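Local coordinates for uncharacterized protein (Bacteroides ovatus CL02T12C04, PDB 6PTM), which probably acts as an exo-carrageenase of glycoside hydrolase family 42, hydrolysing carrageenan chains from their ends, at residues A[95-99]-A[112-116]; A[167-171]-A[548-554]; A[367-372]-A[405-410]; A[441-447]-A[725-729]. All blocks are in the same frame, centred on the assembly; numbering follows the deposited sequence.

Contact 1: residues A[95-99]-A[112-116]; sequences NVKNF and YAKLL
Two helices joined by a short loop, 92-100 and 109-139, pack here through F99 on the first and Y112, A113 and L116 on the second. The two short segments cross at 118°, their axes 9.1 Å apart at the closest. F99 is the centre of the joint: Y112 CB stands 3.6 Å from the centroid of the F99 ring, only 3° off the ring normal, a CH-pi contact over the middle of one face. The Y112 ring beyond it lies obliquely to that of F99, while L116 CD2 comes in at the F99 edge. Because A113 ends at CB, the backbones can come close; this methyl sits 3.6 Å from V96 N and 3.7 Å from V96 CG2. L116, its CG swung opposite the main-chain N (chi1 172°), also brings CD2 to the amide of N95, 3.8 Å from ND2. That amide is well used: its OD1 accepts from N98 ND2, one helical turn on, and its ND2 serves D88 and a water that also donates to A113 O. Replacing F99 with an alanine would remove the ring under Y112 CB and is likely to leave a gap between the helices. Around this joint, Y105 of the connecting loop meets F99 edge-to-face, A527 and A528 of a distant loop touch the same ring, and helix 69-90 lies against N95 and L116 through W87 and D88.

Contact 2: residues A[167-171]-A[548-554]; sequences GKPVF and NSVSDYI
P169 and F171, at the start of strand 168-175, meet N548 and S551 where helix 534-549 gives way to helix 551-559. As in other family 42 enzymes, the strands are consistent with a (beta/alpha)8 barrel, in which this strand lies beside the last one, 503-506, so the contact ties the barrel's opening strand to helices that follow its closing one. The compact ring of P169 fits against S551 and D552, and its carbonyl is doubly held: P169 O accepts from S551 OG at 2.7 Å and from a water at 2.9 Å. The same water donates to N548 O, spanning strand and helix end. S551 reaches its acceptor with OG tucked between its own backbone N and carbonyl carbon (chi1 61°). Two residues on from P169, F171 N bonds to N548 OD1 at 2.8 Å, in the carbonyl plane. V170 turns its backbone instead to L163 of the neighbouring strand. On the solvent side K168 NZ forms a salt bridge with D552 OD2, 2.9 Å away on the syn lone pair, and a second water links the ammonium to D552 OD1. Beneath these polar links the F171 ring is buried against apolar carbon, its CZ 3.4 Å from I554 CG2.

Contact 3: residues A[367-372]-A[405-410]; sequences NMDRVT and RDSGID. With EDO (1,2-ethanediol), chain C.
G408 lies directly against helix 358-385 at M368, the two CA atoms only 3.6 Å apart. A side chain could not be fitted there: a CB on G408 would run into V371 CG2, and the backbone has positive phi (80°). The bare carbonyl presses on the helix, with G408 O 3.3 Å from M368 CA in a nearly straight CA-H...O contact and 3.1 Å from V371 CB. M368, flexible and unbranched, stretches out beyond CG along the loop, bringing SD to 3.9 Å from D410 CB and CE to 3.7 Å from R405 CD. On one flank N367, extended away from its own N (chi1 -164°), sends ND2 to D406 O in a weak bond and also to W296 O, while its OD1 lies in the guanidinium plane of R370 and is gripped side-on by NE and NH1. A leucine at N367 would offer neither group, and would probably leave the R370 guanidinium and the carbonyls of D406 and W296 short of a partner. The other flank is looser and watery. D369 OD1 and D410 OD2 stand 4.5 Å apart, like charges bridged by a water that also meets T372 OG1; K570 pairs with D410, probably easing the repulsion. A second water joins T372 OG1, G408 O and D410 N, and a 1,2-ethanediol, probably from the crystallisation liquor, donates to D369 OD1. The loop turns at S407, whose OG accepts from I409 N in an ST turn, and ends with D410 as N-cap of helix 411-417, following strand 391-394 of the probable (beta/alpha)8 barrel.

Contact 4: residues A[441-447]-A[725-729]; sequences KNYAFDW and NIGKS
I726 packs its CG2 methyl among the side chains of Y443, F445 and W447, touching ring carbons of the first two and chiefly CB of W447. Its first torsion turns CG2 toward all three, 3.5 Å from W447 CB, 3.7 Å from Y443 CD1 and 3.9 Å from F445 CZ, so a single branch of the isoleucine serves them together; L495 of helix 486-498 adds to the cover. The Y443 ring is itself sandwiched, with W447 NE1 over the centre of one face and the N442 amide nitrogen toward the rim of the other. Around this centre the backbones meet in a single beta bridge between Y443 and G727. A444 N bonds to I726 O at 2.8 Å and almost straight (170°), and the same carbonyl oxygen lies at the edge of the Y443 ring. One step outward, K728 N gives a bond of 3.0 Å to N442 O. G727 suits this bend because a CB would clash with N725 OD1, which accepts from G727 N in an Asx turn. Small A444 lets its CB sit beside G727 O. At the outer, exposed edge the K728 chain bends at its far end to lay CD and CE beside K441 O, and its NZ donates to that oxygen at 3.2 Å from above the carbonyl plane. N442 and Y443 are fixed from further off, N442 by R702 and P705 and the Y443 hydroxyl by E588. The backbone bonds and the packed isoleucine thus probably fix how the two loops pair, whereas the long, off-plane K728 bond probably adds little.

Overall arrangement
All four contacts are largely buried, but contact 1 lies farthest out, about 31 Å from the centre of the chain to its own centre, among the N-terminal helices; the others lie 18 to 19 Å from it. Contact 1 is chiefly apolar helix packing, helped by one water. Contacts 2 and 3 belong to the probable barrel on opposite sides of the chain's centre: the former depends on polar side chains meeting strand backbone, with an exposed salt bridge, the latter on glycine packing beside waters and acids. Contact 4 joins a barrel loop to the C-terminal antiparallel sheet, probably a separate domain, through an apolar core and backbone bonds. Contacts 2 and 4 both touch helix 486-498, although about 14 Å separates their nearest atoms.

Contact 1: residues A[95-99]-A[112-116]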
loop_
_atom_site.group_PDB
_atom_site.type_symbol
_atom_site.label_atom_id
_atom_site.label_comp_id
_atom_site.label_asym_id
_atom_site.label_seq_id
_atom_site.Cartn_x
_atom_site.Cartn_y
_atom_site.Cartn_z
ATOM N N ASN A 95 23.388 17.383 -13.763
ATOM C CA ASN A 95 22.884 17.237 -12.369
ATOM C C ASN A 95 22.492 18.587 -11.782
ATOM O O ASN A 95 21.615 18.589 -10.875
ATOM C CB ASN A 95 23.835 16.430 -11.470
ATOM C CG ASN A 95 23.789 14.966 -11.860
ATOM O OD1 ASN A 95 22.720 14.449 -12.180
ATOM N ND2 ASN A 95 24.936 14.317 -11.921
ATOM N N VAL A 96 23.089 19.692 -12.256
ATOM C CA VAL A 96 22.688 21.050 -11.777
ATOM C C VAL A 96 21.199 21.192 -12.129
ATOM O O VAL A 96 20.396 21.639 -11.256
ATOM C CB VAL A 96 23.543 22.195 -12.372
ATOM C CG1 VAL A 96 22.955 23.560 -12.006
ATOM C CG2 VAL A 96 25.004 22.132 -11.934
ATOM N N LYS A 97 20.872 20.858 -13.381
ATOM C CA LYS A 97 19.492 20.884 -13.943
ATOM C C LYS A 97 18.626 19.942 -13.100
ATOM O O LYS A 97 17.635 20.427 -12.505
ATOM C CB LYS A 97 19.515 20.501 -15.423
ATOM C CG LYS A 97 20.172 21.531 -16.327
ATOM C CD LYS A 97 19.882 21.315 -17.799
ATOM C CE LYS A 97 20.678 22.210 -18.729
ATOM N NZ LYS A 97 21.952 21.568 -19.132
ATOM N N ASN A 98 19.050 18.674 -12.953
ATOM C CA ASN A 98 18.316 17.702 -12.089
ATOM C C ASN A 98 18.041 18.329 -10.709
ATOM O O ASN A 98 16.865 18.374 -10.344
ATOM C CB ASN A 98 19.006 16.340 -12.003
ATOM C CG ASN A 98 18.985 15.568 -13.307
ATOM O OD1 ASN A 98 18.084 15.726 -14.122
ATOM N ND2 ASN A 98 19.967 14.705 -13.513
ATOM N N PHE A 99 19.041 18.833 -9.967
ATOM C CA PHE A 99 18.827 19.386 -8.598
ATOM C C PHE A 99 18.032 20.708 -8.605
ATOM O O PHE A 99 17.447 21.070 -7.542
ATOM C CB PHE A 99 20.138 19.603 -7.845
ATOM C CG PHE A 99 20.649 18.402 -7.092
ATOM C CD1 PHE A 99 20.100 18.041 -5.869
ATOM C CD2 PHE A 99 21.698 17.651 -7.596
ATOM C CE1 PHE A 99 20.574 16.940 -5.170
ATOM C CE2 PHE A 99 22.163 16.543 -6.903
ATOM C CZ PHE A 99 21.595 16.188 -5.696
ATOM N N TYR A 112 25.464 20.937 -4.928
ATOM C CA TYR A 112 24.914 19.559 -4.815
ATOM C C TYR A 112 25.412 18.718 -5.982
ATOM O O TYR A 112 25.787 17.596 -5.754
ATOM C CB TYR A 112 23.388 19.554 -4.696
ATOM C CG TYR A 112 22.977 19.621 -3.257
ATOM C CD1 TYR A 112 22.695 20.837 -2.650
ATOM C CD2 TYR A 112 23.001 18.479 -2.473
ATOM C CE1 TYR A 112 22.364 20.903 -1.307
ATOM C CE2 TYR A 112 22.671 18.525 -1.134
ATOM C CZ TYR A 112 22.351 19.741 -0.557
ATOM O OH TYR A 112 22.032 19.786 0.757
ATOM N N ALA A 113 25.436 19.272 -7.189
ATOM C CA ALA A 113 25.879 18.547 -8.388
ATOM C C ALA A 113 27.377 18.235 -8.239
ATOM O O ALA A 113 27.811 17.102 -8.592
ATOM C CB ALA A 113 25.556 19.346 -9.607
ATOM N N LYS A 114 28.131 19.144 -7.624
ATOM C CA LYS A 114 29.587 18.942 -7.410
ATOM C C LYS A 114 29.823 17.862 -6.354
ATOM O O LYS A 114 30.724 17.094 -6.544
ATOM C CB LYS A 114 30.254 20.260 -7.019
ATOM C CG LYS A 114 30.405 21.235 -8.174
ATOM C CD LYS A 114 31.468 22.262 -7.887
ATOM C CE LYS A 114 31.803 23.140 -9.071
ATOM N NZ LYS A 114 30.731 24.132 -9.267
ATOM N N LEU A 115 29.051 17.826 -5.269
ATOM C CA LEU A 115 29.343 16.917 -4.128
ATOM C C LEU A 115 28.721 15.524 -4.367
ATOM O O LEU A 115 29.185 14.576 -3.729
ATOM C CB LEU A 115 28.882 17.562 -2.817
ATOM C CG LEU A 115 27.379 17.665 -2.563
ATOM C CD1 LEU A 115 26.801 16.356 -2.044
ATOM C CD2 LEU A 115 27.097 18.780 -1.563
ATOM N N LEU A 116 27.782 15.371 -5.316
ATOM C CA LEU A 116 27.024 14.107 -5.535
ATOM C C LEU A 116 27.958 12.924 -5.799
ATOM O O LEU A 116 27.800 11.874 -5.157
ATOM C CB LEU A 116 25.999 14.309 -6.662
ATOM C CG LEU A 116 25.282 13.041 -7.132
ATOM C CD1 LEU A 116 24.478 12.438 -5.985
ATOM C CD2 LEU A 116 24.386 13.316 -8.343
HETATM O O HOH W 1 27.129 15.572 -10.537
#

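Contact 2: residues A[167-171]-A[548-554]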
loop_
_atom_site.group_PDB
_atom_site.type_symbol
_atom_site.label_atom_id
_atom_site.label_comp_id
_atom_site.label_asym_id
_atom_site.label_seq_id
_atom_site.Cartn_x
_atom_site.Cartn_y
_atom_site.Cartn_z
ATOM N N GLY A 167 8.238 -23.957 -2.079
ATOM C CA GLY A 167 7.287 -24.309 -1.023
ATOM C C GLY A 167 7.317 -23.356 0.163
ATOM O O GLY A 167 6.664 -23.653 1.099
ATOM N N LYS A 168 8.006 -22.231 0.086
ATOM C CA LYS A 168 8.045 -21.265 1.188
ATOM C C LYS A 168 7.564 -19.907 0.710
ATOM O O LYS A 168 7.854 -19.520 -0.427
ATOM C CB LYS A 168 9.475 -21.191 1.719
ATOM C CG LYS A 168 9.895 -22.406 2.525
ATOM C CD LYS A 168 9.135 -22.401 3.824
ATOM C CE LYS A 168 9.185 -23.717 4.547
ATOM N NZ LYS A 168 8.448 -23.580 5.818
ATOM N N PRO A 169 6.921 -19.121 1.609
ATOM C CA PRO A 169 6.618 -17.715 1.339
ATOM C C PRO A 169 7.916 -16.922 1.129
ATOM O O PRO A 169 8.899 -17.079 1.922
ATOM C CB PRO A 169 5.817 -17.201 2.556
ATOM C CG PRO A 169 5.647 -18.397 3.472
ATOM C CD PRO A 169 6.521 -19.521 2.972
ATOM N N VAL A 170 7.898 -16.073 0.092
ATOM C CA VAL A 170 8.939 -15.042 -0.140
ATOM C C VAL A 170 8.249 -13.684 -0.343
ATOM O O VAL A 170 7.014 -13.636 -0.541
ATOM C CB VAL A 170 9.882 -15.400 -1.304
ATOM C CG1 VAL A 170 10.669 -16.661 -1.007
ATOM C CG2 VAL A 170 9.155 -15.526 -2.638
ATOM N N PHE A 171 9.046 -12.634 -0.271
ATOM C CA PHE A 171 8.661 -11.226 -0.471
ATOM C C PHE A 171 9.540 -10.639 -1.575
ATOM O O PHE A 171 10.766 -10.807 -1.522
ATOM C CB PHE A 171 8.746 -10.492 0.872
ATOM C CG PHE A 171 7.948 -11.190 1.951
ATOM C CD1 PHE A 171 6.554 -11.181 1.916
ATOM C CD2 PHE A 171 8.578 -11.904 2.959
ATOM C CE1 PHE A 171 5.814 -11.865 2.871
ATOM C CE2 PHE A 171 7.835 -12.612 3.887
ATOM C CZ PHE A 171 6.461 -12.584 3.847
ATOM N N ASN A 548 12.551 -12.816 4.021
ATOM C CA ASN A 548 12.531 -14.203 3.483
ATOM C C ASN A 548 12.998 -15.193 4.555
ATOM O O ASN A 548 12.402 -16.268 4.666
ATOM C CB ASN A 548 13.326 -14.324 2.184
ATOM C CG ASN A 548 12.619 -13.665 1.020
ATOM O OD1 ASN A 548 11.437 -13.315 1.122
ATOM N ND2 ASN A 548 13.354 -13.438 -0.063
ATOM N N SER A 549 14.032 -14.859 5.303
ATOM C CA SER A 549 14.717 -15.769 6.253
ATOM C C SER A 549 13.756 -16.098 7.392
ATOM O O SER A 549 13.950 -17.151 8.053
ATOM C CB SER A 549 16.020 -15.177 6.760
ATOM O OG SER A 549 15.841 -14.210 7.795
ATOM N N VAL A 550 12.758 -15.245 7.629
ATOM C CA VAL A 550 11.768 -15.501 8.704
ATOM C C VAL A 550 10.344 -15.464 8.145
ATOM O O VAL A 550 9.405 -15.092 8.886
ATOM C CB VAL A 550 11.961 -14.518 9.871
ATOM C CG1 VAL A 550 13.226 -14.828 10.621
ATOM C CG2 VAL A 550 11.918 -13.049 9.466
ATOM N N SER A 551 10.149 -15.914 6.910
ATOM C CA SER A 551 8.890 -15.626 6.181
ATOM C C SER A 551 7.724 -16.348 6.861
ATOM O O SER A 551 6.587 -15.863 6.734
ATOM C CB SER A 551 8.975 -15.981 4.706
ATOM O OG SER A 551 9.222 -17.363 4.546
ATOM N N ASP A 552 7.962 -17.486 7.525
ATOM C CA ASP A 552 6.849 -18.142 8.277
ATOM C C ASP A 552 6.400 -17.225 9.425
ATOM O O ASP A 552 5.170 -17.054 9.616
ATOM C CB ASP A 552 7.191 -19.561 8.735
ATOM C CG ASP A 552 7.303 -20.555 7.570
ATOM O OD1 ASP A 552 6.440 -20.519 6.572
ATOM O OD2 ASP A 552 8.240 -21.393 7.647
ATOM N N TYR A 553 7.341 -16.637 10.168
ATOM C CA TYR A 553 7.004 -15.678 11.245
ATOM C C TYR A 553 6.191 -14.512 10.637
ATOM O O TYR A 553 5.153 -14.121 11.191
ATOM C CB TYR A 553 8.268 -15.185 11.949
ATOM C CG TYR A 553 8.994 -16.207 12.793
ATOM C CD1 TYR A 553 8.409 -17.412 13.169
ATOM C CD2 TYR A 553 10.289 -15.946 13.231
ATOM C CE1 TYR A 553 9.090 -18.308 13.978
ATOM C CE2 TYR A 553 10.979 -16.835 14.030
ATOM C CZ TYR A 553 10.372 -18.014 14.412
ATOM O OH TYR A 553 11.049 -18.890 15.212
ATOM N N ILE A 554 6.658 -13.986 9.500
ATOM C CA ILE A 554 6.074 -12.800 8.834
ATOM C C ILE A 554 4.653 -13.158 8.429
ATOM O O ILE A 554 3.701 -12.379 8.764
ATOM C CB ILE A 554 6.956 -12.311 7.669
ATOM C CG1 ILE A 554 8.345 -11.869 8.128
ATOM C CG2 ILE A 554 6.252 -11.197 6.915
ATOM C CD1 ILE A 554 8.356 -10.813 9.222
HETATM O O HOH W 2 5.678 -22.574 5.318
HETATM O O HOH W 3 11.760 -17.496 2.308
#

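Contact 3: residues A[367-372]-A[405-410]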
loop_
_atom_site.group_PDB
_atom_site.type_symbol
_atom_site.label_atom_id
_atom_site.label_comp_id
_atom_site.label_asym_id
_atom_site.label_seq_id
_atom_site.Cartn_x
_atom_site.Cartn_y
_atom_site.Cartn_z
ATOM N N ASN A 367 -20.891 7.736 -8.170
ATOM C CA ASN A 367 -19.567 7.846 -8.815
ATOM C C ASN A 367 -18.736 6.605 -8.402
ATOM O O ASN A 367 -18.057 5.996 -9.261
ATOM C CB ASN A 367 -18.885 9.175 -8.461
ATOM C CG ASN A 367 -17.715 9.527 -9.368
ATOM O OD1 ASN A 367 -17.748 9.213 -10.552
ATOM N ND2 ASN A 367 -16.698 10.188 -8.833
ATOM N N MET A 368 -18.788 6.221 -7.130
ATOM C CA MET A 368 -18.105 5.003 -6.656
ATOM C C MET A 368 -18.620 3.760 -7.385
ATOM O O MET A 368 -17.772 3.003 -7.912
ATOM C CB MET A 368 -18.298 4.822 -5.163
ATOM C CG MET A 368 -17.369 5.694 -4.327
ATOM S SD MET A 368 -17.783 5.305 -2.613
ATOM C CE MET A 368 -16.773 6.510 -1.756
ATOM N N ASP A 369 -19.940 3.577 -7.414
ATOM C CA ASP A 369 -20.591 2.382 -8.004
ATOM C C ASP A 369 -20.271 2.304 -9.498
ATOM O O ASP A 369 -20.002 1.201 -9.944
ATOM C CB ASP A 369 -22.083 2.325 -7.659
ATOM C CG ASP A 369 -22.333 2.071 -6.174
ATOM O OD1 ASP A 369 -21.338 1.835 -5.445
ATOM O OD2 ASP A 369 -23.510 2.100 -5.749
ATOM N N ARG A 370 -20.258 3.402 -10.248
ATOM C CA ARG A 370 -20.025 3.275 -11.707
ATOM C C ARG A 370 -18.540 3.016 -11.947
ATOM O O ARG A 370 -18.185 2.437 -12.984
ATOM C CB ARG A 370 -20.483 4.499 -12.502
ATOM C CG ARG A 370 -19.768 5.791 -12.140
ATOM C CD ARG A 370 -19.303 6.520 -13.355
ATOM N NE ARG A 370 -18.589 7.731 -12.969
ATOM C CZ ARG A 370 -18.068 8.599 -13.835
ATOM N NH1 ARG A 370 -17.432 9.665 -13.373
ATOM N NH2 ARG A 370 -18.220 8.425 -15.144
ATOM N N VAL A 371 -17.687 3.498 -11.046
ATOM C CA VAL A 371 -16.236 3.225 -11.199
ATOM C C VAL A 371 -15.995 1.753 -10.890
ATOM O O VAL A 371 -15.275 1.102 -11.645
ATOM C CB VAL A 371 -15.382 4.176 -10.333
ATOM C CG1 VAL A 371 -13.951 3.680 -10.231
ATOM C CG2 VAL A 371 -15.453 5.593 -10.896
ATOM N N THR A 372 -16.570 1.246 -9.786
ATOM C CA THR A 372 -16.501 -0.197 -9.463
ATOM C C THR A 372 -16.964 -1.020 -10.687
ATOM O O THR A 372 -16.268 -2.014 -11.064
ATOM C CB THR A 372 -17.311 -0.497 -8.197
ATOM O OG1 THR A 372 -16.810 0.246 -7.080
ATOM C CG2 THR A 372 -17.348 -1.975 -7.919
ATOM N N ARG A 405 -14.105 11.808 -0.612
ATOM C CA ARG A 405 -14.860 10.649 -1.166
ATOM C C ARG A 405 -15.512 11.014 -2.501
ATOM O O ARG A 405 -16.462 10.324 -2.863
ATOM C CB ARG A 405 -15.868 10.168 -0.113
ATOM C CG ARG A 405 -15.239 9.413 1.051
ATOM C CD ARG A 405 -14.466 8.170 0.601
ATOM N NE ARG A 405 -14.008 7.394 1.743
ATOM C CZ ARG A 405 -12.959 7.688 2.499
ATOM N NH1 ARG A 405 -12.176 8.728 2.218
ATOM N NH2 ARG A 405 -12.700 6.921 3.543
ATOM N N ASP A 406 -14.982 11.994 -3.254
ATOM C CA ASP A 406 -15.530 12.369 -4.575
ATOM C C ASP A 406 -14.797 11.657 -5.714
ATOM O O ASP A 406 -15.171 11.883 -6.863
ATOM C CB ASP A 406 -15.519 13.885 -4.759
ATOM C CG ASP A 406 -14.114 14.458 -4.764
ATOM O OD1 ASP A 406 -13.412 14.270 -3.732
ATOM O OD2 ASP A 406 -13.735 14.986 -5.811
ATOM N N SER A 407 -13.783 10.839 -5.435
ATOM C CA SER A 407 -12.908 10.236 -6.474
ATOM C C SER A 407 -13.618 9.095 -7.221
ATOM O O SER A 407 -13.086 8.680 -8.249
ATOM C CB SER A 407 -11.635 9.691 -5.865
ATOM O OG SER A 407 -11.955 8.653 -4.954
ATOM N N GLY A 408 -14.685 8.528 -6.660
ATOM C CA GLY A 408 -15.350 7.324 -7.202
ATOM C C GLY A 408 -14.595 6.054 -6.812
ATOM O O GLY A 408 -14.912 4.953 -7.321
ATOM N N ILE A 409 -13.609 6.195 -5.928
ATOM C CA ILE A 409 -12.800 5.058 -5.439
ATOM C C ILE A 409 -13.406 4.543 -4.137
ATOM O O ILE A 409 -13.307 5.238 -3.067
ATOM C CB ILE A 409 -11.327 5.474 -5.290
ATOM C CG1 ILE A 409 -10.763 5.901 -6.644
ATOM C CG2 ILE A 409 -10.515 4.362 -4.655
ATOM C CD1 ILE A 409 -10.919 4.888 -7.779
ATOM N N ASP A 410 -13.941 3.332 -4.235
ATOM C CA ASP A 410 -14.532 2.554 -3.122
ATOM C C ASP A 410 -13.498 1.487 -2.758
ATOM O O ASP A 410 -13.463 0.461 -3.428
ATOM C CB ASP A 410 -15.893 1.998 -3.540
ATOM C CG ASP A 410 -16.635 1.163 -2.497
ATOM O OD1 ASP A 410 -16.003 0.726 -1.496
ATOM O OD2 ASP A 410 -17.837 0.933 -2.699
HETATM C C1 EDO C . -21.667 3.767 -2.679
HETATM O O1 EDO C . -21.630 2.373 -2.771
HETATM C C2 EDO C . -22.206 4.172 -1.344
HETATM O O2 EDO C . -23.592 3.953 -1.187
HETATM O O HOH W 4 -18.854 0.765 -5.305
HETATM O O HOH W 5 -14.790 2.271 -6.793
#

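Contact 4: residues A[441-447]-A[725-729]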
loop_
_atom_site.group_PDB
_atom_site.type_symbol
_atom_site.label_atom_id
_atom_site.label_comp_id
_atom_site.label_asym_id
_atom_site.label_seq_id
_atom_site.Cartn_x
_atom_site.Cartn_y
_atom_site.Cartn_z
ATOM N N LYS A 441 3.874 15.652 14.602
ATOM C CA LYS A 441 3.915 15.853 16.072
ATOM C C LYS A 441 4.531 14.625 16.754
ATOM O O LYS A 441 5.322 14.804 17.708
ATOM C CB LYS A 441 2.532 16.133 16.649
ATOM C CG LYS A 441 2.004 17.526 16.323
ATOM C CD LYS A 441 2.917 18.668 16.801
ATOM C CE LYS A 441 3.066 19.818 15.818
ATOM N NZ LYS A 441 1.923 20.754 15.921
ATOM N N ASN A 442 4.206 13.423 16.297
ATOM C CA ASN A 442 4.553 12.224 17.100
ATOM C C ASN A 442 5.487 11.259 16.358
ATOM O O ASN A 442 6.214 10.540 17.051
ATOM C CB ASN A 442 3.318 11.478 17.601
ATOM C CG ASN A 442 3.709 10.490 18.672
ATOM O OD1 ASN A 442 4.316 10.902 19.653
ATOM N ND2 ASN A 442 3.458 9.198 18.464
ATOM N N TYR A 443 5.486 11.251 15.023
ATOM C CA TYR A 443 5.943 10.094 14.215
ATOM C C TYR A 443 7.123 10.504 13.339
ATOM O O TYR A 443 7.225 11.678 12.949
ATOM C CB TYR A 443 4.775 9.497 13.420
ATOM C CG TYR A 443 3.616 9.048 14.286
ATOM C CD1 TYR A 443 3.653 7.828 14.944
ATOM C CD2 TYR A 443 2.491 9.832 14.451
ATOM C CE1 TYR A 443 2.603 7.392 15.728
ATOM C CE2 TYR A 443 1.429 9.416 15.244
ATOM C CZ TYR A 443 1.483 8.186 15.876
ATOM O OH TYR A 443 0.485 7.737 16.686
ATOM N N ALA A 444 7.922 9.510 12.948
ATOM C CA ALA A 444 9.086 9.690 12.063
ATOM C C ALA A 444 8.678 9.888 10.610
ATOM O O ALA A 444 9.551 10.282 9.804
ATOM C CB ALA A 444 9.996 8.502 12.172
ATOM N N PHE A 445 7.493 9.431 10.219
ATOM C CA PHE A 445 7.083 9.394 8.793
ATOM C C PHE A 445 5.560 9.276 8.746
ATOM O O PHE A 445 4.912 9.004 9.775
ATOM C CB PHE A 445 7.772 8.263 7.996
ATOM C CG PHE A 445 7.613 6.877 8.582
ATOM C CD1 PHE A 445 6.484 6.117 8.331
ATOM C CD2 PHE A 445 8.605 6.324 9.364
ATOM C CE1 PHE A 445 6.328 4.858 8.894
ATOM C CE2 PHE A 445 8.443 5.070 9.933
ATOM C CZ PHE A 445 7.295 4.349 9.714
ATOM N N ASP A 446 5.008 9.417 7.553
ATOM C CA ASP A 446 3.550 9.278 7.361
ATOM C C ASP A 446 3.254 7.772 7.367
ATOM O O ASP A 446 3.392 7.153 6.308
ATOM C CB ASP A 446 3.098 10.011 6.091
ATOM C CG ASP A 446 1.602 9.837 5.859
ATOM O OD1 ASP A 446 0.940 9.266 6.757
ATOM O OD2 ASP A 446 1.123 10.250 4.797
ATOM N N TRP A 447 2.860 7.233 8.522
ATOM C CA TRP A 447 2.611 5.790 8.783
ATOM C C TRP A 447 1.189 5.363 8.371
ATOM O O TRP A 447 0.885 4.175 8.526
ATOM C CB TRP A 447 2.825 5.461 10.278
ATOM C CG TRP A 447 1.887 6.199 11.190
ATOM C CD1 TRP A 447 1.824 7.558 11.359
ATOM C CD2 TRP A 447 0.823 5.660 12.001
ATOM N NE1 TRP A 447 0.829 7.898 12.235
ATOM C CE2 TRP A 447 0.205 6.756 12.662
ATOM C CE3 TRP A 447 0.348 4.372 12.260
ATOM C CZ2 TRP A 447 -0.879 6.596 13.516
ATOM C CZ3 TRP A 447 -0.699 4.212 13.141
ATOM C CH2 TRP A 447 -1.315 5.308 13.742
ATOM N N ASN A 725 9.690 1.132 15.832
ATOM C CA ASN A 725 9.518 2.497 16.371
ATOM C C ASN A 725 9.106 3.420 15.221
ATOM O O ASN A 725 9.972 3.795 14.411
ATOM C CB ASN A 725 10.761 2.981 17.098
ATOM C CG ASN A 725 10.528 4.297 17.799
ATOM O OD1 ASN A 725 9.390 4.757 17.908
ATOM N ND2 ASN A 725 11.593 4.896 18.306
ATOM N N ILE A 726 7.817 3.753 15.175
ATOM C CA ILE A 726 7.197 4.675 14.183
ATOM C C ILE A 726 7.329 6.090 14.755
ATOM O O ILE A 726 7.102 7.035 14.017
ATOM C CB ILE A 726 5.720 4.315 13.934
ATOM C CG1 ILE A 726 5.524 2.836 13.605
ATOM C CG2 ILE A 726 5.145 5.174 12.819
ATOM C CD1 ILE A 726 4.051 2.397 13.620
ATOM N N GLY A 727 7.702 6.211 16.029
ATOM C CA GLY A 727 7.860 7.505 16.722
ATOM C C GLY A 727 9.065 8.304 16.230
ATOM O O GLY A 727 10.054 7.728 15.734
ATOM N N LYS A 728 9.051 9.609 16.455
ATOM C CA LYS A 728 10.088 10.500 15.900
ATOM C C LYS A 728 11.258 10.646 16.869
ATOM O O LYS A 728 12.167 11.416 16.551
ATOM C CB LYS A 728 9.512 11.892 15.676
ATOM C CG LYS A 728 9.134 12.566 16.979
ATOM C CD LYS A 728 8.211 13.732 16.789
ATOM C CE LYS A 728 8.941 15.018 16.515
ATOM N NZ LYS A 728 8.210 16.110 17.196
ATOM N N SER A 729 11.238 10.010 18.033
ATOM C CA SER A 729 12.411 10.074 18.951
ATOM C C SER A 729 12.627 8.698 19.563
ATOM O O SER A 729 11.769 7.855 19.395
ATOM C CB SER A 729 12.267 11.187 20.002
ATOM O OG SER A 729 11.194 10.910 20.895
#